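Local atomic coordinates of RNA-binding protein (Porphyromonas gingivalis W83, PDB entry 7JLY), a protein that probably binds RNA through a single RNA recognition motif and carries a calcium ion in the crystal. Residues S2-V7 with K77-R82; A28-R33 with E50-N55. All coordinates share one frame; numbering follows the deposited sequence. Where two conformers were deposited one is given.

Interaction 1 of 2, residues S2-V7 with K77-R82; sequences SMNIYV and KEALER. With ACT (acetate ion), chain B.
K77 lays its extended chain along the ring of Y6, both side chains pointing the same way: CE of K77 stands 3.8 Å from the centroid of the Y6 ring, a CH-pi contact, and NZ of K77 lies 4.4 Å from that centroid, only 15° off the normal, a cation-pi contact over the same face. The backbones beneath form an antiparallel hydrogen-bonded pair, Y6 N donating to K77 O at 2.8 Å and K77 N returning a bond to Y6 O. Two residues further along, past the non-hydrogen-bonded pair I5-E78, A79 N donates to N4 O, and the N4 amide then takes over from the backbone: ND2 of N4 gives L80 O a nearly straight bond of 3.1 Å, with the acceptor in the amide plane. Two waters extend the seam, one joining N4 N to A79 O, the other S2 OG to OE2 of E81. On the sheet face away from Y6, the M3 thioether crosses E78 at about a right angle, CE of M3 3.8 Å from CD of E78. An acetate, probably from the crystallisation liquor, accepts from L80 N and sets its methyl 3.4 Å from CD2 of Y6. Y6, F46 and F48 form an aromatic surface, as on the RNA-binding face of RRM domains; K77 here lies over one face of Y6 and would have to move for a base to stack there.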
ATOM      1  N   SER A   2      -7.024 -11.384  -7.689  1.00 26.43           N
ATOM      2  CA  SER A   2      -6.108 -10.270  -7.456  1.00 26.33           C
ATOM      3  C   SER A   2      -6.853  -9.109  -6.818  1.00 28.97           C
ATOM      4  O   SER A   2      -8.060  -8.970  -7.011  1.00 27.47           O
ATOM      5  CB  SER A   2      -5.479  -9.817  -8.776  1.00 30.33           C
ATOM      6  OG  SER A   2      -4.089  -9.613  -8.624  1.00 41.11           O
ATOM      7  N   MET A   3      -6.146  -8.278  -6.058  1.00 21.92           N
ATOM      8  CA  MET A   3      -6.705  -6.998  -5.634  1.00 23.37           C
ATOM      9  C   MET A   3      -5.619  -5.935  -5.556  1.00 21.49           C
ATOM     10  O   MET A   3      -4.534  -6.172  -5.023  1.00 20.65           O
ATOM     11  CB  MET A   3      -7.426  -7.100  -4.282  1.00 23.23           C
ATOM     12  CG  MET A   3      -7.946  -5.738  -3.797  1.00 26.37           C
ATOM     13  SD  MET A   3      -9.177  -5.795  -2.469  1.00 34.02           S
ATOM     14  CE  MET A   3     -10.483  -6.723  -3.259  1.00 35.30           C
ATOM     15  N   ASN A   4      -5.938  -4.766  -6.103  1.00 19.61           N
ATOM     16  CA  ASN A   4      -5.108  -3.574  -6.018  1.00 20.98           C
ATOM     17  C   ASN A   4      -5.493  -2.817  -4.755  1.00 17.70           C
ATOM     18  O   ASN A   4      -6.681  -2.606  -4.495  1.00 20.01           O
ATOM     19  CB  ASN A   4      -5.314  -2.707  -7.265  1.00 22.40           C
ATOM     20  CG  ASN A   4      -4.194  -1.687  -7.493  1.00 22.51           C
ATOM     21  OD1 ASN A   4      -3.052  -1.868  -7.062  1.00 21.05           O
ATOM     22  ND2 ASN A   4      -4.531  -0.608  -8.202  1.00 20.83           N
ATOM     23  N   ILE A   5      -4.495  -2.435  -3.966  1.00 18.57           N
ATOM     24  CA  ILE A   5      -4.731  -1.764  -2.696  1.00 19.09           C
ATOM     25  C   ILE A   5      -4.072  -0.407  -2.704  1.00 18.37           C
ATOM     26  O   ILE A   5      -2.877  -0.296  -2.966  1.00 16.59           O
ATOM     27  CB  ILE A   5      -4.184  -2.576  -1.502  1.00 19.27           C
ATOM     28  CG1 ILE A   5      -4.733  -4.007  -1.536  1.00 18.07           C
ATOM     29  CG2 ILE A   5      -4.533  -1.890  -0.175  1.00 16.59           C
ATOM     30  CD1 ILE A   5      -4.209  -4.885  -0.431  1.00 20.62           C
ATOM     31  N   TYR A   6      -4.869   0.620  -2.425  1.00 14.87           N
ATOM     32  CA  TYR A   6      -4.378   1.978  -2.249  1.00 16.66           C
ATOM     33  C   TYR A   6      -3.847   2.139  -0.834  1.00 18.10           C
ATOM     34  O   TYR A   6      -4.551   1.815   0.112  1.00 17.29           O
ATOM     35  CB  TYR A   6      -5.512   2.980  -2.504  1.00 16.13           C
ATOM     36  CG  TYR A   6      -5.137   4.455  -2.447  1.00 17.17           C
ATOM     37  CD1 TYR A   6      -5.039   5.122  -1.229  1.00 17.04           C
ATOM     38  CD2 TYR A   6      -4.916   5.186  -3.616  1.00 18.02           C
ATOM     39  CE1 TYR A   6      -4.719   6.474  -1.169  1.00 17.37           C
ATOM     40  CE2 TYR A   6      -4.593   6.536  -3.567  1.00 19.31           C
ATOM     41  CZ  TYR A   6      -4.499   7.178  -2.342  1.00 20.11           C
ATOM     42  OH  TYR A   6      -4.180   8.523  -2.282  1.00 15.95           O
ATOM     43  N   VAL A   7      -2.621   2.634  -0.686  1.00 17.14           N
ATOM     44  CA  VAL A   7      -2.113   2.976   0.643  1.00 17.09           C
ATOM     45  C   VAL A   7      -1.680   4.446   0.640  1.00 17.63           C
ATOM     46  O   VAL A   7      -0.856   4.850  -0.175  1.00 18.96           O
ATOM     47  CB  VAL A   7      -0.927   2.073   1.074  1.00 16.78           C
ATOM     48  CG1 VAL A   7      -0.668   2.221   2.574  1.00 16.76           C
ATOM     49  CG2 VAL A   7      -1.206   0.601   0.741  1.00 19.90           C
ATOM     50  N   LYS A  77      -7.298   0.951   1.335  1.00 18.83           N
ATOM     51  CA  LYS A  77      -8.590   0.754   0.696  1.00 18.74           C
ATOM     52  C   LYS A  77      -8.420   0.041  -0.635  1.00 18.77           C
ATOM     53  O   LYS A  77      -7.367   0.138  -1.274  1.00 18.40           O
ATOM     54  CB  LYS A  77      -9.301   2.106   0.502  1.00 20.21           C
ATOM     55  CG  LYS A  77      -8.595   3.059  -0.464  1.00 23.21           C
ATOM     56  CD  LYS A  77      -9.311   4.419  -0.589  1.00 28.28           C
ATOM     57  CE  LYS A  77      -8.471   5.414  -1.420  1.00 26.51           C
ATOM     58  NZ  LYS A  77      -9.035   6.802  -1.414  1.00 33.96           N
ATOM     59  N   GLU A  78      -9.451  -0.690  -1.036  1.00 18.11           N
ATOM     60  CA  GLU A  78      -9.463  -1.292  -2.359  1.00 19.37           C
ATOM     61  C   GLU A  78      -9.326  -0.204  -3.421  1.00 21.47           C
ATOM     62  O   GLU A  78      -9.968   0.851  -3.338  1.00 19.58           O
ATOM     63  CB  GLU A  78     -10.744  -2.099  -2.582  1.00 20.82           C
ATOM     64  CG  GLU A  78     -10.881  -2.628  -4.009  1.00 24.90           C
ATOM     65  CD  GLU A  78     -12.137  -3.448  -4.224  1.00 31.43           C
ATOM     66  OE1 GLU A  78     -12.923  -3.606  -3.265  1.00 29.70           O
ATOM     67  OE2 GLU A  78     -12.343  -3.931  -5.358  1.00 30.12           O
ATOM     68  N   ALA A  79      -8.481  -0.463  -4.411  1.00 19.23           N
ATOM     69  CA  ALA A  79      -8.298   0.457  -5.523  1.00 20.95           C
ATOM     70  C   ALA A  79      -8.865  -0.118  -6.819  1.00 21.88           C
ATOM     71  O   ALA A  79      -8.993  -1.328  -6.961  1.00 25.79           O
ATOM     72  CB  ALA A  79      -6.831   0.771  -5.700  1.00 18.85           C
ATOM     73  N   LEU A  80      -9.191   0.753  -7.770  1.00 23.76           N
ATOM     74  CA  LEU A  80      -9.488   0.286  -9.117  1.00 24.55           C
ATOM     75  C   LEU A  80      -8.308  -0.510  -9.676  1.00 27.05           C
ATOM     76  O   LEU A  80      -7.163  -0.040  -9.665  1.00 25.05           O
ATOM     77  CB  LEU A  80      -9.812   1.462 -10.045  1.00 29.76           C
ATOM     78  CG  LEU A  80     -10.076   1.097 -11.513  1.00 30.10           C
ATOM     79  CD1 LEU A  80     -11.226   0.093 -11.632  1.00 26.25           C
ATOM     80  CD2 LEU A  80     -10.353   2.357 -12.343  1.00 27.03           C
ATOM     81  N   GLU A  81      -8.583  -1.725 -10.150  1.00 25.82           N
ATOM     82  CA  GLU A  81      -7.561  -2.515 -10.821  1.00 27.48           C
ATOM     83  C   GLU A  81      -7.158  -1.770 -12.078  1.00 27.42           C
ATOM     84  O   GLU A  81      -8.010  -1.392 -12.874  1.00 26.21           O
ATOM     85  CB  GLU A  81      -8.075  -3.909 -11.161  1.00 27.40           C
ATOM     86  CG  GLU A  81      -8.480  -4.728  -9.946  1.00 28.85           C
ATOM     87  CD  GLU A  81      -7.389  -5.684  -9.516  1.00 33.19           C
ATOM     88  OE1 GLU A  81      -7.713  -6.789  -9.020  1.00 35.04           O
ATOM     89  OE2 GLU A  81      -6.204  -5.333  -9.680  1.00 35.52           O
ATOM     90  N   ARG A  82      -5.862  -1.567 -12.253  1.00 28.99           N
ATOM     91  CA  ARG A  82      -5.373  -0.646 -13.264  1.00 31.51           C
ATOM     92  C   ARG A  82      -3.946  -1.008 -13.652  1.00 32.22           C
ATOM     93  O   ARG A  82      -3.128  -1.298 -12.777  1.00 32.31           O
ATOM     94  CB  ARG A  82      -5.448   0.784 -12.719  1.00 32.59           C
ATOM     95  CG  ARG A  82      -5.109   1.856 -13.709  1.00 36.75           C
ATOM     96  CD  ARG A  82      -4.945   3.195 -13.018  1.00 43.26           C
ATOM     97  NE  ARG A  82      -6.178   3.672 -12.393  1.00 43.65           N
ATOM     98  CZ  ARG A  82      -7.137   4.329 -13.041  1.00 46.26           C
ATOM     99  NH1 ARG A  82      -7.019   4.569 -14.342  1.00 42.78           N
ATOM    100  NH2 ARG A  82      -8.219   4.746 -12.393  1.00 50.16           N
TER
HETATM  101  C   ACT B 101      -7.897   4.234  -6.410  1.00 24.49           C
HETATM  102  O   ACT B 101      -8.839   3.783  -7.106  1.00 30.65           O
HETATM  103  OXT ACT B 101      -6.954   4.789  -7.025  1.00 28.70           O
HETATM  104  CH3 ACT B 101      -7.905   4.078  -4.927  1.00 28.57           C
HETATM  105  O   HOH W   1      -4.223  -6.799  -8.676  1.00 29.76           O
HETATM  106  O   HOH W   2      -8.800  -4.113  -6.806  1.00 32.40           O

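Interaction 2 of 2, residues A28-R33 with E50-N55; sequences AVTSAR and EMEDEN. With CA (calcium ion), chain C.
V29 and M51 form an antiparallel non-hydrogen-bonded pair, after which a classic beta bulge sets T30 and S31 both against E50: T30 N donates to E50 O and E50 N to S31 O, each at 2.9 Å. Beyond the pair, E52 N adds a longer bond of 3.2 Å to A28 O, an acceptor that also receives a hydrogen bond from a water, which itself accepts from D53 N. On the inner face CG2 of V29 rests 4.0 Å from CG of M51, and L23 of helix 16-23 touches both side chains. E50 and S31 share the other face, where their CB atoms are 3.9 Å apart. The T30 hydroxyl sits between the backbone N and the carbonyl carbon (chi1 57°), and a water 2.7 Å from OG1 of T30 donates to OE1 of E52. NH2 of R33 and OE2 of E50 stay 5.4 Å apart and are joined by another water. OE2 of E54 binds calcium at 2.7 Å alongside three waters, while OE1 of E54 pairs with R58. E50 and E52 thus reach R33 and T30 through water, whereas the E54 oxygens have separate direct partners, which would be expected to limit the carboxylate's rotation.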
ATOM      1  N   ALA A  28       0.236 -13.332  -0.319  1.00 17.44           N
ATOM      2  CA  ALA A  28       1.243 -13.040  -1.350  1.00 21.97           C
ATOM      3  C   ALA A  28       1.062 -11.650  -1.948  1.00 19.04           C
ATOM      4  O   ALA A  28      -0.044 -11.266  -2.291  1.00 19.57           O
ATOM      5  CB  ALA A  28       1.194 -14.085  -2.468  1.00 17.44           C
ATOM      6  N   VAL A  29       2.165 -10.921  -2.085  1.00 17.93           N
ATOM      7  CA  VAL A  29       2.184  -9.607  -2.721  1.00 16.88           C
ATOM      8  C   VAL A  29       2.918  -9.726  -4.042  1.00 17.10           C
ATOM      9  O   VAL A  29       3.993 -10.332  -4.092  1.00 18.04           O
ATOM     10  CB  VAL A  29       2.896  -8.566  -1.829  1.00 17.35           C
ATOM     11  CG1 VAL A  29       3.173  -7.283  -2.602  1.00 16.44           C
ATOM     12  CG2 VAL A  29       2.091  -8.297  -0.549  1.00 19.16           C
ATOM     13  N   THR A  30       2.354  -9.177  -5.119  1.00 17.21           N
ATOM     14  CA  THR A  30       2.996  -9.303  -6.426  1.00 20.34           C
ATOM     15  C   THR A  30       3.570  -7.995  -6.946  1.00 22.37           C
ATOM     16  O   THR A  30       4.347  -7.986  -7.894  1.00 21.38           O
ATOM     17  CB  THR A  30       2.029  -9.839  -7.485  1.00 20.30           C
ATOM     18  OG1 THR A  30       0.881  -8.982  -7.567  1.00 22.82           O
ATOM     19  CG2 THR A  30       1.585 -11.221  -7.114  1.00 23.26           C
ATOM     20  N   SER A  31       3.172  -6.889  -6.332  1.00 20.20           N
ATOM     21  CA  SER A  31       3.595  -5.582  -6.794  1.00 21.79           C
ATOM     22  C   SER A  31       3.510  -4.573  -5.662  1.00 20.33           C
ATOM     23  O   SER A  31       2.586  -4.621  -4.857  1.00 17.92           O
ATOM     24  CB  SER A  31       2.722  -5.134  -7.977  1.00 23.06           C
ATOM     25  OG  SER A  31       3.133  -3.870  -8.452  1.00 36.23           O
ATOM     26  N   ALA A  32       4.475  -3.660  -5.606  1.00 20.45           N
ATOM     27  CA  ALA A  32       4.418  -2.565  -4.649  1.00 18.61           C
ATOM     28  C   ALA A  32       5.058  -1.337  -5.283  1.00 23.88           C
ATOM     29  O   ALA A  32       6.167  -1.408  -5.829  1.00 21.02           O
ATOM     30  CB  ALA A  32       5.120  -2.937  -3.339  1.00 20.52           C
ATOM     31  N   ARG A  33       4.339  -0.219  -5.247  1.00 20.74           N
ATOM     32  CA  ARG A  33       4.797   1.001  -5.903  1.00 20.59           C
ATOM     33  C   ARG A  33       4.507   2.188  -5.003  1.00 21.61           C
ATOM     34  O   ARG A  33       3.390   2.323  -4.517  1.00 23.41           O
ATOM     35  CB  ARG A  33       4.096   1.199  -7.254  1.00 23.74           C
ATOM     36  CG  ARG A  33       4.167   0.018  -8.203  1.00 36.64           C
ATOM     37  CD  ARG A  33       3.498   0.334  -9.536  1.00 47.02           C
ATOM     38  NE  ARG A  33       2.037   0.286  -9.475  1.00 48.52           N
ATOM     39  CZ  ARG A  33       1.231   1.242  -9.936  1.00 50.05           C
ATOM     40  NH1 ARG A  33       1.737   2.339 -10.491  1.00 48.83           N
ATOM     41  NH2 ARG A  33      -0.087   1.103  -9.841  1.00 43.63           N
ATOM     42  N   GLU A  50      -0.361  -4.718  -4.893  1.00 19.91           N
ATOM     43  CA  GLU A  50      -1.218  -5.751  -5.447  1.00 19.41           C
ATOM     44  C   GLU A  50      -0.987  -7.048  -4.698  1.00 18.26           C
ATOM     45  O   GLU A  50       0.158  -7.434  -4.444  1.00 18.86           O
ATOM     46  CB  GLU A  50      -0.958  -5.947  -6.942  1.00 22.44           C
ATOM     47  CG  GLU A  50      -1.613  -4.884  -7.804  1.00 29.77           C
ATOM     48  CD  GLU A  50      -1.443  -5.153  -9.286  1.00 34.49           C
ATOM     49  OE1 GLU A  50      -1.696  -6.297  -9.718  1.00 39.79           O
ATOM     50  OE2 GLU A  50      -1.050  -4.223 -10.018  1.00 39.83           O
ATOM     51  N   MET A  51      -2.080  -7.708  -4.332  1.00 16.99           N
ATOM     52  CA  MET A  51      -2.015  -9.002  -3.674  1.00 17.77           C
ATOM     53  C   MET A  51      -2.722 -10.017  -4.563  1.00 20.38           C
ATOM     54  O   MET A  51      -3.718  -9.696  -5.204  1.00 19.99           O
ATOM     55  CB  MET A  51      -2.648  -8.949  -2.282  1.00 17.99           C
ATOM     56  CG  MET A  51      -1.865  -8.084  -1.295  1.00 17.89           C
ATOM     57  SD  MET A  51      -2.585  -8.106   0.347  1.00 19.44           S
ATOM     58  CE  MET A  51      -2.119  -9.754   0.883  1.00 21.21           C
ATOM     59  N   GLU A  52      -2.195 -11.232  -4.624  1.00 19.29           N
ATOM     60  CA  GLU A  52      -2.715 -12.198  -5.590  1.00 20.38           C
ATOM     61  C   GLU A  52      -4.110 -12.710  -5.211  1.00 22.63           C
ATOM     62  O   GLU A  52      -4.925 -13.008  -6.079  1.00 21.40           O
ATOM     63  CB  GLU A  52      -1.747 -13.373  -5.753  1.00 22.13           C
ATOM     64  CG  GLU A  52      -2.155 -14.375  -6.860  1.00 23.68           C
ATOM     65  CD  GLU A  52      -2.307 -13.734  -8.255  1.00 29.79           C
ATOM     66  OE1 GLU A  52      -1.483 -12.857  -8.621  1.00 26.67           O
ATOM     67  OE2 GLU A  52      -3.259 -14.111  -8.990  1.00 28.65           O
ATOM     68  N   ASP A  53      -4.376 -12.787  -3.908  0.60 21.53           N
ATOM     69  CA  ASP A  53      -5.627 -13.340  -3.391  0.60 23.19           C
ATOM     70  C   ASP A  53      -6.530 -12.238  -2.847  0.60 22.77           C
ATOM     71  O   ASP A  53      -6.175 -11.576  -1.871  0.60 22.04           O
ATOM     72  CB  ASP A  53      -5.334 -14.373  -2.292  0.60 24.41           C
ATOM     73  CG  ASP A  53      -6.579 -15.108  -1.823  0.60 25.86           C
ATOM     74  OD1 ASP A  53      -6.966 -16.094  -2.486  0.60 26.78           O
ATOM     75  OD2 ASP A  53      -7.160 -14.715  -0.788  0.60 26.38           O
ATOM     76  N   GLU A  54      -7.688 -12.048  -3.476  1.00 22.59           N
ATOM     77  CA  GLU A  54      -8.648 -11.035  -3.046  1.00 22.31           C
ATOM     78  C   GLU A  54      -9.042 -11.162  -1.588  1.00 25.28           C
ATOM     79  O   GLU A  54      -9.272 -10.161  -0.906  1.00 22.43           O
ATOM     80  CB  GLU A  54      -9.920 -11.119  -3.890  1.00 26.80           C
ATOM     81  CG  GLU A  54     -10.027 -10.066  -4.948  1.00 37.95           C
ATOM     82  CD  GLU A  54     -11.446  -9.925  -5.473  1.00 48.29           C
ATOM     83  OE1 GLU A  54     -12.350 -10.621  -4.949  1.00 46.99           O
ATOM     84  OE2 GLU A  54     -11.654  -9.111  -6.403  1.00 52.67           O
ATOM     85  N   ASN A  55      -9.137 -12.398  -1.111  1.00 21.77           N
ATOM     86  CA  ASN A  55      -9.596 -12.621   0.254  1.00 23.37           C
ATOM     87  C   ASN A  55      -8.560 -12.137   1.268  1.00 23.76           C
ATOM     88  O   ASN A  55      -8.903 -11.473   2.246  1.00 19.61           O
ATOM     89  CB  ASN A  55      -9.915 -14.094   0.467  1.00 28.76           C
ATOM     90  CG  ASN A  55     -10.578 -14.353   1.798  1.00 41.97           C
ATOM     91  OD1 ASN A  55      -9.909 -14.442   2.829  1.00 46.10           O
ATOM     92  ND2 ASN A  55     -11.906 -14.475   1.787  1.00 43.77           N
TER
HETATM   93 CA    CA C 102     -12.200  -7.087  -8.037  1.00 34.60          CA
HETATM   94  O   HOH W   3      -2.477 -12.487  -1.605  1.00 17.90           O
HETATM   95  O   HOH W   4      -1.477 -10.131  -8.357  1.00 25.92           O
HETATM   96  O   HOH W   5      -0.924  -1.644  -8.568  1.00 28.24           O
HETATM   97  O   HOH W   6     -10.906  -5.172  -7.280  1.00 33.14           O
HETATM   98  O   HOH W   7     -13.320  -9.044  -7.877  1.00 36.01           O
HETATM   99  O   HOH W   8     -13.440  -6.384  -5.956  1.00 34.43           O

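In the fold
Both contacts belong to one antiparallel sheet ordered 29-36, 46-51, 3-8, 72-78: interaction 1 joins central strand 3-8 to 72-78, and interaction 2 joins outermost strand 29-36 to 46-51. Strands 3-8 and 46-51 are neighbours, so the contacts meet directly, M3 N lying 2.9 Å from M51 O, a probable hydrogen bond. Interaction 2 is nested in the chain loop that interaction 1 closes. Interaction 1 is partly buried, with buried residues M3, N4 and I5 and an aromatic-cationic face; interaction 2 is a surface contact, bulged and water-bridged, with M51 its one buried touching residue. The calcium bound by E54 of interaction 2 lies about 4 Å from the side chain of E78 in interaction 1.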